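Local coordinates for thioesterase superfamily protein (Sulfolobus solfataricus, PDB 2GF6), which probably hydrolyses fatty acyl-CoA thioesters as a member of the 4-hydroxybenzoyl-CoA thioesterase family, and binds coenzyme A, at residues L56-A61 against Q111-P116; E43-P48 against K126-K131; L86-I91 against S121-K126. All blocks are in the same frame, centred on the assembly; numbering follows the deposited sequence.

Interaction 1 of 3, residues L56-A61 against Q111-P116; sequences LWFVIA and QIAINP. With COA (coenzyme A), chain E.
Trp57 and Ile114 form a hydrogen-bonded antiparallel pair: Trp57 N donates to Ile114 O at 3.0 Å, and Ile114 N gives a bond back to Trp57 O. Val59 and Ile112 repeat the exchange, while Phe58 faces Ala113 and Ile60 faces Gln111 as non-hydrogen-bonded pairs. In this hot-dog sheet the alternation puts Trp57, Val59, Ile112 and Ile114 on one face and Phe58, Ile60, Gln111 and Ala113 on the other.

From CB, the Ile114 side chain forks. CG1 stands between the backbone N and the carbonyl carbon (chi1 69°), which turns the longer branch across to strand 56-61; CG1 lies 3.9 Å from Trp57 CB, and at the tip CD1 meets Val59 CG1 at 3.5 Å. The other branch, CG2, touches CEP, a methyl of coenzyme A, at 3.7 Å, so one branched residue serves both the sheet and the ligand. Beyond it, Pro116 CB sits over the Trp57 six-membered ring, 3.6 Å from its centroid and 14° off the normal, a CH-pi contact well suited to proline's compact aliphatic ring. Ile112 CD1 touches both Ala61 CB, at a tight 3.5 Å, and C8A of the coenzyme A adenine at 3.6 Å; the small alanine fits a place so close. On the other face Gln111 lays its amide nitrogen near Ile60 CG1, and its OE1 is bonded to Tyr49 OH.

Oily side chains therefore line the ligand, while a backbone carbonyl supplies the polar contact: Ile60 O accepts from the pantetheine amide N4P at 2.8 Å.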
loop_
_atom_site.group_PDB
_atom_site.type_symbol
_atom_site.label_atom_id
_atom_site.label_comp_id
_atom_site.label_asym_id
_atom_site.label_seq_id
_atom_site.Cartn_x
_atom_site.Cartn_y
_atom_site.Cartn_z
ATOM N N LEU A 56 22.189 -4.921 -12.553
ATOM C CA LEU A 56 21.559 -3.726 -13.154
ATOM C C LEU A 56 20.156 -3.515 -12.675
ATOM O O LEU A 56 19.240 -4.269 -13.045
ATOM C CB LEU A 56 21.543 -3.824 -14.675
ATOM C CG LEU A 56 21.101 -2.598 -15.485
ATOM C CD1 LEU A 56 21.973 -1.362 -15.217
ATOM C CD2 LEU A 56 21.122 -2.914 -16.966
ATOM N N TRP A 57 19.997 -2.466 -11.866
ATOM C CA TRP A 57 18.692 -1.997 -11.385
ATOM C C TRP A 57 18.431 -0.544 -11.781
ATOM O O TRP A 57 19.377 0.194 -12.003
ATOM C CB TRP A 57 18.689 -2.044 -9.869
ATOM C CG TRP A 57 18.605 -3.418 -9.242
ATOM C CD1 TRP A 57 18.746 -4.649 -9.854
ATOM C CD2 TRP A 57 18.437 -3.678 -7.853
ATOM N NE1 TRP A 57 18.633 -5.645 -8.921
ATOM C CE2 TRP A 57 18.438 -5.072 -7.682
ATOM C CE3 TRP A 57 18.263 -2.858 -6.730
ATOM C CZ2 TRP A 57 18.283 -5.667 -6.426
ATOM C CZ3 TRP A 57 18.110 -3.445 -5.505
ATOM C CH2 TRP A 57 18.133 -4.840 -5.358
ATOM N N PHE A 58 17.152 -0.142 -11.823
ATOM C CA PHE A 58 16.754 1.260 -11.900
ATOM C C PHE A 58 16.195 1.691 -10.531
ATOM O O PHE A 58 15.340 1.007 -9.945
ATOM C CB PHE A 58 15.697 1.473 -12.999
ATOM C CG PHE A 58 16.254 1.363 -14.393
ATOM C CD1 PHE A 58 16.917 2.436 -14.968
ATOM C CD2 PHE A 58 16.141 0.184 -15.118
ATOM C CE1 PHE A 58 17.461 2.328 -16.248
ATOM C CE2 PHE A 58 16.688 0.062 -16.418
ATOM C CZ PHE A 58 17.353 1.123 -16.975
ATOM N N VAL A 59 16.697 2.805 -10.015
ATOM C CA VAL A 59 16.203 3.359 -8.760
ATOM C C VAL A 59 15.842 4.814 -8.948
ATOM O O VAL A 59 16.573 5.534 -9.623
ATOM C CB VAL A 59 17.219 3.185 -7.564
ATOM C CG1 VAL A 59 17.632 1.711 -7.412
ATOM C CG2 VAL A 59 18.438 4.079 -7.686
ATOM N N ILE A 60 14.735 5.242 -8.316
ATOM C CA ILE A 60 14.224 6.621 -8.403
ATOM C C ILE A 60 15.091 7.604 -7.599
ATOM O O ILE A 60 15.366 7.388 -6.416
ATOM C CB ILE A 60 12.754 6.701 -7.888
ATOM C CG1 ILE A 60 11.844 5.794 -8.715
ATOM C CG2 ILE A 60 12.196 8.127 -7.918
ATOM C CD1 ILE A 60 10.550 5.455 -8.039
ATOM N N ALA A 61 15.530 8.668 -8.268
ATOM C CA ALA A 61 16.313 9.732 -7.666
ATOM C C ALA A 61 15.489 10.942 -7.333
ATOM O O ALA A 61 15.894 11.778 -6.526
ATOM C CB ALA A 61 17.379 10.128 -8.624
ATOM N N GLN A 111 14.985 8.275 -13.075
ATOM C CA GLN A 111 15.550 7.003 -12.728
ATOM C C GLN A 111 16.979 6.873 -13.158
ATOM O O GLN A 111 17.373 7.366 -14.203
ATOM C CB GLN A 111 14.679 5.877 -13.281
ATOM C CG GLN A 111 13.463 5.767 -12.415
ATOM C CD GLN A 111 12.756 4.487 -12.560
ATOM O OE1 GLN A 111 12.047 4.278 -13.550
ATOM N NE2 GLN A 111 12.891 3.616 -11.562
ATOM N N ILE A 112 17.753 6.219 -12.301
ATOM C CA ILE A 112 19.171 6.049 -12.504
ATOM C C ILE A 112 19.463 4.566 -12.510
ATOM O O ILE A 112 18.956 3.830 -11.678
ATOM C CB ILE A 112 19.979 6.792 -11.394
ATOM C CG1 ILE A 112 19.577 8.269 -11.324
ATOM C CG2 ILE A 112 21.481 6.693 -11.619
ATOM C CD1 ILE A 112 20.274 9.013 -10.220
ATOM N N ALA A 113 20.268 4.140 -13.488
ATOM C CA ALA A 113 20.790 2.803 -13.566
ATOM C C ALA A 113 21.921 2.633 -12.531
ATOM O O ALA A 113 22.798 3.499 -12.398
ATOM C CB ALA A 113 21.288 2.531 -14.983
ATOM N N ILE A 114 21.863 1.541 -11.770
ATOM C CA ILE A 114 22.882 1.249 -10.772
ATOM C C ILE A 114 23.348 -0.192 -10.760
ATOM O O ILE A 114 22.634 -1.089 -11.197
ATOM C CB ILE A 114 22.413 1.628 -9.324
ATOM C CG1 ILE A 114 21.287 0.698 -8.820
ATOM C CG2 ILE A 114 21.981 3.042 -9.286
ATOM C CD1 ILE A 114 21.027 0.798 -7.311
ATOM N N ASN A 115 24.554 -0.390 -10.250
ATOM C CA ASN A 115 24.963 -1.680 -9.761
ATOM C C ASN A 115 24.588 -1.797 -8.240
ATOM O O ASN A 115 25.023 -0.992 -7.390
ATOM C CB ASN A 115 26.450 -1.886 -10.034
ATOM C CG ASN A 115 26.869 -3.286 -9.779
ATOM O OD1 ASN A 115 26.500 -3.874 -8.758
ATOM N ND2 ASN A 115 27.614 -3.848 -10.686
ATOM N N PRO A 116 23.679 -2.731 -7.913
ATOM C CA PRO A 116 23.154 -2.820 -6.556
ATOM C C PRO A 116 24.068 -3.586 -5.602
ATOM O O PRO A 116 23.852 -3.527 -4.401
ATOM C CB PRO A 116 21.858 -3.578 -6.767
ATOM C CG PRO A 116 22.232 -4.542 -7.857
ATOM C CD PRO A 116 23.022 -3.703 -8.800
HETATM N N1A COA E . 18.142 14.506 -11.848
HETATM C C2A COA E . 19.049 14.329 -12.887
HETATM N N3A COA E . 20.252 13.687 -12.652
HETATM C C4A COA E . 20.518 13.248 -11.399
HETATM C C5A COA E . 19.615 13.423 -10.356
HETATM C C6A COA E . 18.414 14.052 -10.580
HETATM N N6A COA E . 17.669 14.403 -9.525
HETATM N N7A COA E . 20.148 12.876 -9.241
HETATM C C8A COA E . 21.358 12.343 -9.556
HETATM N N9A COA E . 21.592 12.591 -10.883
HETATM C C1B COA E . 22.810 12.364 -11.658
HETATM C C2B COA E . 24.053 13.000 -11.095
HETATM O O2B COA E . 24.182 14.340 -11.475
HETATM C C3B COA E . 25.121 12.172 -11.754
HETATM O O3B COA E . 25.351 12.742 -13.037
HETATM P P3B COA E . 26.718 12.571 -13.882
HETATM O O7A COA E . 26.416 11.639 -15.044
HETATM O O8A COA E . 27.867 12.008 -13.072
HETATM O O9A COA E . 27.059 13.926 -14.445
HETATM C C4B COA E . 24.487 10.791 -11.883
HETATM O O4B COA E . 23.099 10.994 -11.691
HETATM C C5B COA E . 24.972 9.806 -10.849
HETATM O O5B COA E . 24.636 10.311 -9.591
HETATM P P1A COA E . 25.671 10.330 -8.367
HETATM O O1A COA E . 25.451 11.493 -7.452
HETATM O O2A COA E . 27.084 10.228 -8.848
HETATM O O3A COA E . 25.163 9.039 -7.560
HETATM P P2A COA E . 25.911 7.667 -7.232
HETATM O O4A COA E . 26.906 7.718 -6.113
HETATM O O5A COA E . 26.481 6.937 -8.417
HETATM O O6A COA E . 24.645 6.868 -6.697
HETATM C CBP COA E . 22.571 6.578 -5.789
HETATM C CCP COA E . 23.316 7.315 -6.882
HETATM C CDP COA E . 23.477 6.549 -4.550
HETATM C CEP COA E . 22.313 5.169 -6.303
HETATM C CAP COA E . 21.292 7.314 -5.434
HETATM O OAP COA E . 21.560 8.602 -4.921
HETATM C C9P COA E . 20.473 6.614 -4.403
HETATM O O9P COA E . 20.814 5.375 -3.828
HETATM N N8P COA E . 19.387 7.260 -4.080
HETATM C C7P COA E . 18.399 6.567 -3.294
HETATM C C6P COA E . 17.202 6.342 -4.174
HETATM C C5P COA E . 16.059 5.795 -3.383
HETATM O O5P COA E . 16.169 5.320 -2.231
HETATM N N4P COA E . 14.940 5.901 -4.063
HETATM C C3P COA E . 13.690 5.809 -3.366
HETATM C C2P COA E . 12.568 6.168 -4.296
HETATM S S1P COA E . 11.069 5.948 -3.415
#

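Interaction 2 of 3, residues E43-P48 against K126-K131; sequences EKVGIP and KEIMDK
Ile128 meets Val45 and Ile47 chiefly through CG1, which is 3.9 Å from Val45 CG1 and 4.0 Å from Ile47 CD1, with its CG2 also near the valine. The valine approaches obliquely, whereas Ile47 crosses Ile128 at about a right angle. Branched aliphatic residues suit this spot, because they fill the junction of two chain segments without any polar group to satisfy, and no direct hydrogen bond joins the segments.

The solvent side is looser and built from lysines. Lys131 lays its chain beside the last turn of the helix that ends near Val45, with CD 3.6 Å from Lys44 O and 3.7 Å from Val45 O. Lys44 answers in kind: CG is anti to the backbone N (chi1 177°), and the bent chain brings CD to 3.4 Å from Lys131 O, while its ammonium group goes on to a salt bridge with Glu6. A water fills the seam by donating to Lys44 O at 2.9 Å and to Lys131 O at 2.6 Å, so both carbonyls share one bridge. Glu127 brushes only the CG2 methyl of Ile47 with its carboxylate. Gly46, with positive phi, turns the chain out of helical geometry and leads it to Ile47.

The contact thus joins the C-terminal end of helix 26-45 to the short helix 126-132, and Ile128 reaches on to Leu56 at the start of strand 56-67.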
loop_
_atom_site.group_PDB
_atom_site.type_symbol
_atom_site.label_atom_id
_atom_site.label_comp_id
_atom_site.label_asym_id
_atom_site.label_seq_id
_atom_site.Cartn_x
_atom_site.Cartn_y
_atom_site.Cartn_z
ATOM N N GLU A 43 8.227 -3.201 -24.024
ATOM C CA GLU A 43 7.999 -3.096 -25.469
ATOM C C GLU A 43 9.171 -2.453 -26.249
ATOM O O GLU A 43 9.472 -2.845 -27.377
ATOM C CB GLU A 43 6.702 -2.326 -25.736
ATOM C CG GLU A 43 5.465 -3.071 -25.281
ATOM C CD GLU A 43 4.152 -2.257 -25.358
ATOM O OE1 GLU A 43 4.181 -1.004 -25.460
ATOM O OE2 GLU A 43 3.073 -2.897 -25.280
ATOM N N LYS A 44 9.834 -1.464 -25.671
ATOM C CA LYS A 44 10.905 -0.762 -26.410
ATOM C C LYS A 44 12.277 -1.457 -26.296
ATOM O O LYS A 44 13.034 -1.510 -27.260
ATOM C CB LYS A 44 10.985 0.693 -25.920
ATOM C CG LYS A 44 12.117 1.573 -26.559
ATOM C CD LYS A 44 11.894 1.872 -28.052
ATOM C CE LYS A 44 10.795 2.907 -28.303
ATOM N NZ LYS A 44 10.532 3.047 -29.782
ATOM N N VAL A 45 12.593 -1.961 -25.104
ATOM C CA VAL A 45 13.916 -2.549 -24.812
ATOM C C VAL A 45 13.827 -4.055 -24.657
ATOM O O VAL A 45 14.806 -4.764 -24.864
ATOM C CB VAL A 45 14.515 -1.989 -23.488
ATOM C CG1 VAL A 45 15.984 -2.382 -23.355
ATOM C CG2 VAL A 45 14.346 -0.501 -23.405
ATOM N N GLY A 46 12.669 -4.558 -24.264
ATOM C CA GLY A 46 12.498 -5.994 -24.097
ATOM C C GLY A 46 13.150 -6.589 -22.861
ATOM O O GLY A 46 13.601 -7.715 -22.884
ATOM N N ILE A 47 13.130 -5.855 -21.756
ATOM C CA ILE A 47 13.762 -6.295 -20.543
ATOM C C ILE A 47 12.825 -6.044 -19.390
ATOM O O ILE A 47 11.877 -5.258 -19.528
ATOM C CB ILE A 47 15.085 -5.519 -20.309
ATOM C CG1 ILE A 47 14.825 -4.015 -20.151
ATOM C CG2 ILE A 47 16.068 -5.822 -21.457
ATOM C CD1 ILE A 47 16.016 -3.216 -19.617
ATOM N N PRO A 48 13.075 -6.724 -18.256
ATOM C CA PRO A 48 12.340 -6.424 -17.021
ATOM C C PRO A 48 12.703 -5.089 -16.389
ATOM O O PRO A 48 13.788 -4.586 -16.598
ATOM C CB PRO A 48 12.687 -7.590 -16.099
ATOM C CG PRO A 48 13.892 -8.213 -16.657
ATOM C CD PRO A 48 14.035 -7.824 -18.086
ATOM N N LYS A 126 25.162 -0.951 -23.841
ATOM C CA LYS A 126 24.829 -0.460 -25.166
ATOM C C LYS A 126 23.644 -1.273 -25.706
ATOM O O LYS A 126 22.788 -0.722 -26.389
ATOM C CB LYS A 126 26.063 -0.497 -26.104
ATOM C CG LYS A 126 27.333 0.313 -25.584
ATOM C CD LYS A 126 27.454 1.823 -26.035
ATOM C CE LYS A 126 28.965 2.256 -26.130
ATOM N NZ LYS A 126 29.291 3.749 -26.231
ATOM N N GLU A 127 23.576 -2.571 -25.389
ATOM C CA GLU A 127 22.364 -3.343 -25.690
ATOM C C GLU A 127 21.145 -2.459 -25.421
ATOM O O GLU A 127 20.347 -2.168 -26.317
ATOM C CB GLU A 127 22.235 -4.616 -24.826
ATOM C CG GLU A 127 20.729 -5.014 -24.539
ATOM C CD GLU A 127 20.521 -6.405 -23.932
ATOM O OE1 GLU A 127 21.044 -7.406 -24.507
ATOM O OE2 GLU A 127 19.787 -6.490 -22.907
ATOM N N ILE A 128 21.037 -2.018 -24.176
ATOM C CA ILE A 128 19.870 -1.290 -23.689
ATOM C C ILE A 128 19.756 0.112 -24.273
ATOM O O ILE A 128 18.658 0.551 -24.653
ATOM C CB ILE A 128 19.891 -1.280 -22.140
ATOM C CG1 ILE A 128 19.462 -2.666 -21.628
ATOM C CG2 ILE A 128 18.997 -0.181 -21.539
ATOM C CD1 ILE A 128 20.354 -3.221 -20.553
HETATM N N MSE A 129 20.885 0.804 -24.375
HETATM C CA MSE A 129 20.871 2.181 -24.845
HETATM C C MSE A 129 20.565 2.319 -26.343
HETATM O O MSE A 129 19.961 3.311 -26.757
HETATM C CB MSE A 129 22.205 2.867 -24.545
HETATM C CG MSE A 129 22.127 4.378 -24.712
HETATM SE SE MSE A 129 20.681 5.138 -23.641
HETATM C CE MSE A 129 21.700 5.509 -22.119
ATOM N N ASP A 130 21.014 1.351 -27.147
ATOM C CA ASP A 130 20.689 1.316 -28.572
ATOM C C ASP A 130 19.169 1.261 -28.769
ATOM O O ASP A 130 18.628 1.957 -29.616
ATOM C CB ASP A 130 21.382 0.123 -29.263
ATOM C CG ASP A 130 22.916 0.304 -29.387
ATOM O OD1 ASP A 130 23.401 1.431 -29.155
ATOM O OD2 ASP A 130 23.641 -0.672 -29.733
ATOM N N LYS A 131 18.480 0.462 -27.956
ATOM C CA LYS A 131 17.020 0.303 -28.085
ATOM C C LYS A 131 16.227 1.500 -27.549
ATOM O O LYS A 131 15.294 1.972 -28.195
ATOM C CB LYS A 131 16.564 -1.008 -27.432
ATOM C CG LYS A 131 16.984 -2.257 -28.216
ATOM C CD LYS A 131 15.955 -3.391 -28.087
ATOM C CE LYS A 131 16.036 -4.409 -29.222
ATOM N NZ LYS A 131 15.436 -3.939 -30.506
HETATM O O HOH W 1 13.933 0.103 -29.459
#

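Interaction 3 of 3, residues L86-I91 against S121-K126; sequences LSNKTI and STEMPK. With COA (coenzyme A), chain E.
Ser121 and Lys89 join the segment 121-126, which leads from strand 120-121 to helix 126-132, to the turn of a beta hairpin, the link between strands 76-85 and 90-99. That turn contains an ST turn, in which Ser87 OG accepts from Lys89 N.

The segment begins at coenzyme A. Ser121 OG sits between its own backbone N and carbonyl carbon (chi1 62°), close enough to donate to the phosphate oxygen O5A of coenzyme A at 2.6 Å; Ser121 N adds a second bond to O5A at 2.9 Å. The same hydroxyl accepts from Lys89 NZ at 3.2 Å, making the lysine a second-shell support for this grip, and a cation here is likely to favour the nearby phosphates. With an alanine in place of Lys89, the Ser121 hydroxyl would probably lose its ammonium donor and be freer to turn away from the phosphate.

Next, Thr122 presents its carbonyl oxygen to Lys89 CB at 3.3 Å, and its backbone also bonds to that of Ala113. The extended chain of Glu123 crosses that of Asn88 at about a right angle, with carboxylate and amide planes 73° apart; the modelled ND2 to OE1 approach is too short to be trusted in detail. Selenomethionine Met124 pins the backbone, its N donating to Asn88 O at 2.9 Å in a nearly straight bond. Its long, flexible side chain then bends inward, where it also meets Leu132 and Phe58. Pro125 follows as the N-cap of helix 126-132. At the tip of Met124, CE packs 3.7 Å from Lys89 C and 3.8 Å from Ile91 CG1.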
loop_
_atom_site.group_PDB
_atom_site.type_symbol
_atom_site.label_atom_id
_atom_site.label_comp_id
_atom_site.label_asym_id
_atom_site.label_seq_id
_atom_site.Cartn_x
_atom_site.Cartn_y
_atom_site.Cartn_z
ATOM N N LEU A 86 18.689 11.790 -20.098
ATOM C CA LEU A 86 19.581 12.854 -19.571
ATOM C C LEU A 86 21.081 12.549 -19.649
ATOM O O LEU A 86 21.912 13.467 -19.722
ATOM C CB LEU A 86 19.236 13.178 -18.120
ATOM C CG LEU A 86 17.755 13.398 -17.823
ATOM C CD1 LEU A 86 17.607 13.852 -16.383
ATOM C CD2 LEU A 86 17.163 14.389 -18.760
ATOM N N SER A 87 21.432 11.279 -19.636
ATOM C CA SER A 87 22.821 10.893 -19.662
ATOM C C SER A 87 22.997 9.430 -20.086
ATOM O O SER A 87 22.027 8.736 -20.409
ATOM C CB SER A 87 23.437 11.128 -18.277
ATOM O OG SER A 87 22.931 10.219 -17.325
ATOM N N ASN A 88 24.235 8.952 -20.026
ATOM C CA ASN A 88 24.519 7.526 -20.200
ATOM C C ASN A 88 23.919 6.637 -19.100
ATOM O O ASN A 88 24.004 5.415 -19.176
ATOM C CB ASN A 88 26.046 7.269 -20.379
ATOM C CG ASN A 88 26.883 7.552 -19.117
ATOM O OD1 ASN A 88 26.547 8.378 -18.317
ATOM N ND2 ASN A 88 28.007 6.890 -18.998
ATOM N N LYS A 89 23.264 7.228 -18.104
ATOM C CA LYS A 89 22.768 6.447 -16.993
ATOM C C LYS A 89 21.486 6.889 -16.322
ATOM O O LYS A 89 21.009 6.171 -15.451
ATOM C CB LYS A 89 23.860 6.325 -15.921
ATOM C CG LYS A 89 24.329 7.601 -15.321
ATOM C CD LYS A 89 25.387 7.354 -14.245
ATOM C CE LYS A 89 26.665 6.790 -14.792
ATOM N NZ LYS A 89 27.733 6.726 -13.718
ATOM N N THR A 90 20.925 8.028 -16.733
ATOM C CA THR A 90 19.740 8.605 -16.097
ATOM C C THR A 90 18.656 8.928 -17.142
ATOM O O THR A 90 18.960 9.410 -18.240
ATOM C CB THR A 90 20.113 9.897 -15.413
ATOM O OG1 THR A 90 21.089 9.625 -14.409
ATOM C CG2 THR A 90 18.934 10.480 -14.776
ATOM N N ILE A 91 17.408 8.637 -16.789
ATOM C CA ILE A 91 16.254 8.934 -17.643
ATOM C C ILE A 91 15.229 9.676 -16.831
ATOM O O ILE A 91 15.044 9.351 -15.679
ATOM C CB ILE A 91 15.575 7.643 -18.106
ATOM C CG1 ILE A 91 16.557 6.800 -18.915
ATOM C CG2 ILE A 91 14.334 7.957 -18.981
ATOM C CD1 ILE A 91 16.093 5.372 -19.123
ATOM N N SER A 121 26.010 4.244 -9.258
ATOM C CA SER A 121 25.311 4.359 -10.529
ATOM C C SER A 121 26.257 3.764 -11.558
ATOM O O SER A 121 27.435 3.654 -11.276
ATOM C CB SER A 121 24.956 5.817 -10.839
ATOM O OG SER A 121 26.105 6.631 -10.962
ATOM N N THR A 122 25.735 3.351 -12.716
ATOM C CA THR A 122 26.534 2.685 -13.728
ATOM C C THR A 122 25.973 3.014 -15.131
ATOM O O THR A 122 24.785 3.201 -15.281
ATOM C CB THR A 122 26.554 1.181 -13.483
ATOM O OG1 THR A 122 27.523 0.572 -14.345
ATOM C CG2 THR A 122 25.261 0.576 -13.791
ATOM N N GLU A 123 26.848 3.130 -16.129
ATOM C CA GLU A 123 26.444 3.370 -17.511
ATOM C C GLU A 123 25.508 2.252 -17.975
ATOM O O GLU A 123 25.768 1.088 -17.704
ATOM C CB GLU A 123 27.681 3.425 -18.412
ATOM C CG GLU A 123 27.362 3.555 -19.902
ATOM C CD GLU A 123 28.515 4.066 -20.726
ATOM O OE1 GLU A 123 28.964 5.199 -20.473
ATOM O OE2 GLU A 123 28.966 3.345 -21.631
HETATM N N MSE A 124 24.413 2.597 -18.654
HETATM C CA MSE A 124 23.533 1.582 -19.250
HETATM C C MSE A 124 24.238 0.839 -20.373
HETATM O O MSE A 124 24.900 1.444 -21.196
HETATM C CB MSE A 124 22.280 2.218 -19.806
HETATM C CG MSE A 124 21.437 2.736 -18.736
HETATM SE SE MSE A 124 19.738 3.314 -19.435
HETATM C CE MSE A 124 20.016 5.292 -19.299
ATOM N N PRO A 125 24.125 -0.488 -20.396
ATOM C CA PRO A 125 24.796 -1.218 -21.457
ATOM C C PRO A 125 24.337 -0.735 -22.819
ATOM O O PRO A 125 23.236 -0.191 -22.944
ATOM C CB PRO A 125 24.329 -2.664 -21.237
ATOM C CG PRO A 125 23.911 -2.740 -19.856
ATOM C CD PRO A 125 23.441 -1.388 -19.456
ATOM N N LYS A 126 25.162 -0.951 -23.841
ATOM C CA LYS A 126 24.829 -0.460 -25.166
ATOM C C LYS A 126 23.644 -1.273 -25.706
ATOM O O LYS A 126 22.788 -0.722 -26.389
ATOM C CB LYS A 126 26.063 -0.497 -26.104
ATOM C CG LYS A 126 27.333 0.313 -25.584
ATOM C CD LYS A 126 27.454 1.823 -26.035
ATOM C CE LYS A 126 28.965 2.256 -26.130
ATOM N NZ LYS A 126 29.291 3.749 -26.231
HETATM N N1A COA E . 18.142 14.506 -11.848
HETATM C C2A COA E . 19.049 14.329 -12.887
HETATM N N3A COA E . 20.252 13.687 -12.652
HETATM C C4A COA E . 20.518 13.248 -11.399
HETATM C C5A COA E . 19.615 13.423 -10.356
HETATM C C6A COA E . 18.414 14.052 -10.580
HETATM N N6A COA E . 17.669 14.403 -9.525
HETATM N N7A COA E . 20.148 12.876 -9.241
HETATM C C8A COA E . 21.358 12.343 -9.556
HETATM N N9A COA E . 21.592 12.591 -10.883
HETATM C C1B COA E . 22.810 12.364 -11.658
HETATM C C2B COA E . 24.053 13.000 -11.095
HETATM O O2B COA E . 24.182 14.340 -11.475
HETATM C C3B COA E . 25.121 12.172 -11.754
HETATM O O3B COA E . 25.351 12.742 -13.037
HETATM P P3B COA E . 26.718 12.571 -13.882
HETATM O O7A COA E . 26.416 11.639 -15.044
HETATM O O8A COA E . 27.867 12.008 -13.072
HETATM O O9A COA E . 27.059 13.926 -14.445
HETATM C C4B COA E . 24.487 10.791 -11.883
HETATM O O4B COA E . 23.099 10.994 -11.691
HETATM C C5B COA E . 24.972 9.806 -10.849
HETATM O O5B COA E . 24.636 10.311 -9.591
HETATM P P1A COA E . 25.671 10.330 -8.367
HETATM O O1A COA E . 25.451 11.493 -7.452
HETATM O O2A COA E . 27.084 10.228 -8.848
HETATM O O3A COA E . 25.163 9.039 -7.560
HETATM P P2A COA E . 25.911 7.667 -7.232
HETATM O O4A COA E . 26.906 7.718 -6.113
HETATM O O5A COA E . 26.481 6.937 -8.417
HETATM O O6A COA E . 24.645 6.868 -6.697
HETATM C CBP COA E . 22.571 6.578 -5.789
HETATM C CCP COA E . 23.316 7.315 -6.882
HETATM C CDP COA E . 23.477 6.549 -4.550
HETATM C CEP COA E . 22.313 5.169 -6.303
HETATM C CAP COA E . 21.292 7.314 -5.434
HETATM O OAP COA E . 21.560 8.602 -4.921
HETATM C C9P COA E . 20.473 6.614 -4.403
HETATM O O9P COA E . 20.814 5.375 -3.828
HETATM N N8P COA E . 19.387 7.260 -4.080
HETATM C C7P COA E . 18.399 6.567 -3.294
HETATM C C6P COA E . 17.202 6.342 -4.174
HETATM C C5P COA E . 16.059 5.795 -3.383
HETATM O O5P COA E . 16.169 5.320 -2.231
HETATM N N4P COA E . 14.940 5.901 -4.063
HETATM C C3P COA E . 13.690 5.809 -3.366
HETATM C C2P COA E . 12.568 6.168 -4.296
HETATM S S1P COA E . 11.069 5.948 -3.415
#

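How the interactions relate
The three contacts lie close together in the subunit. Interactions 1 and 3 have centres about 9 Å apart and share the curled sheet, where strands 90-99 and 102-115 are neighbours: Gln111 N lies 2.8 Å from Ile91 O, a probable hydrogen bond. Both also touch the same coenzyme A. Interaction 2 lies outside the pocket, with its centre about 15 Å from that of interaction 1 and 12 Å from that of interaction 3. Along the chain, 43-48 comes first, then 56-61, 86-91, 111-116, 121-126 and 126-131; Lys126 belongs to both interactions 2 and 3. Leu56 packs on Ile128 and Met124 on Met129, so the sheet that holds coenzyme A is tied to helix 126-132.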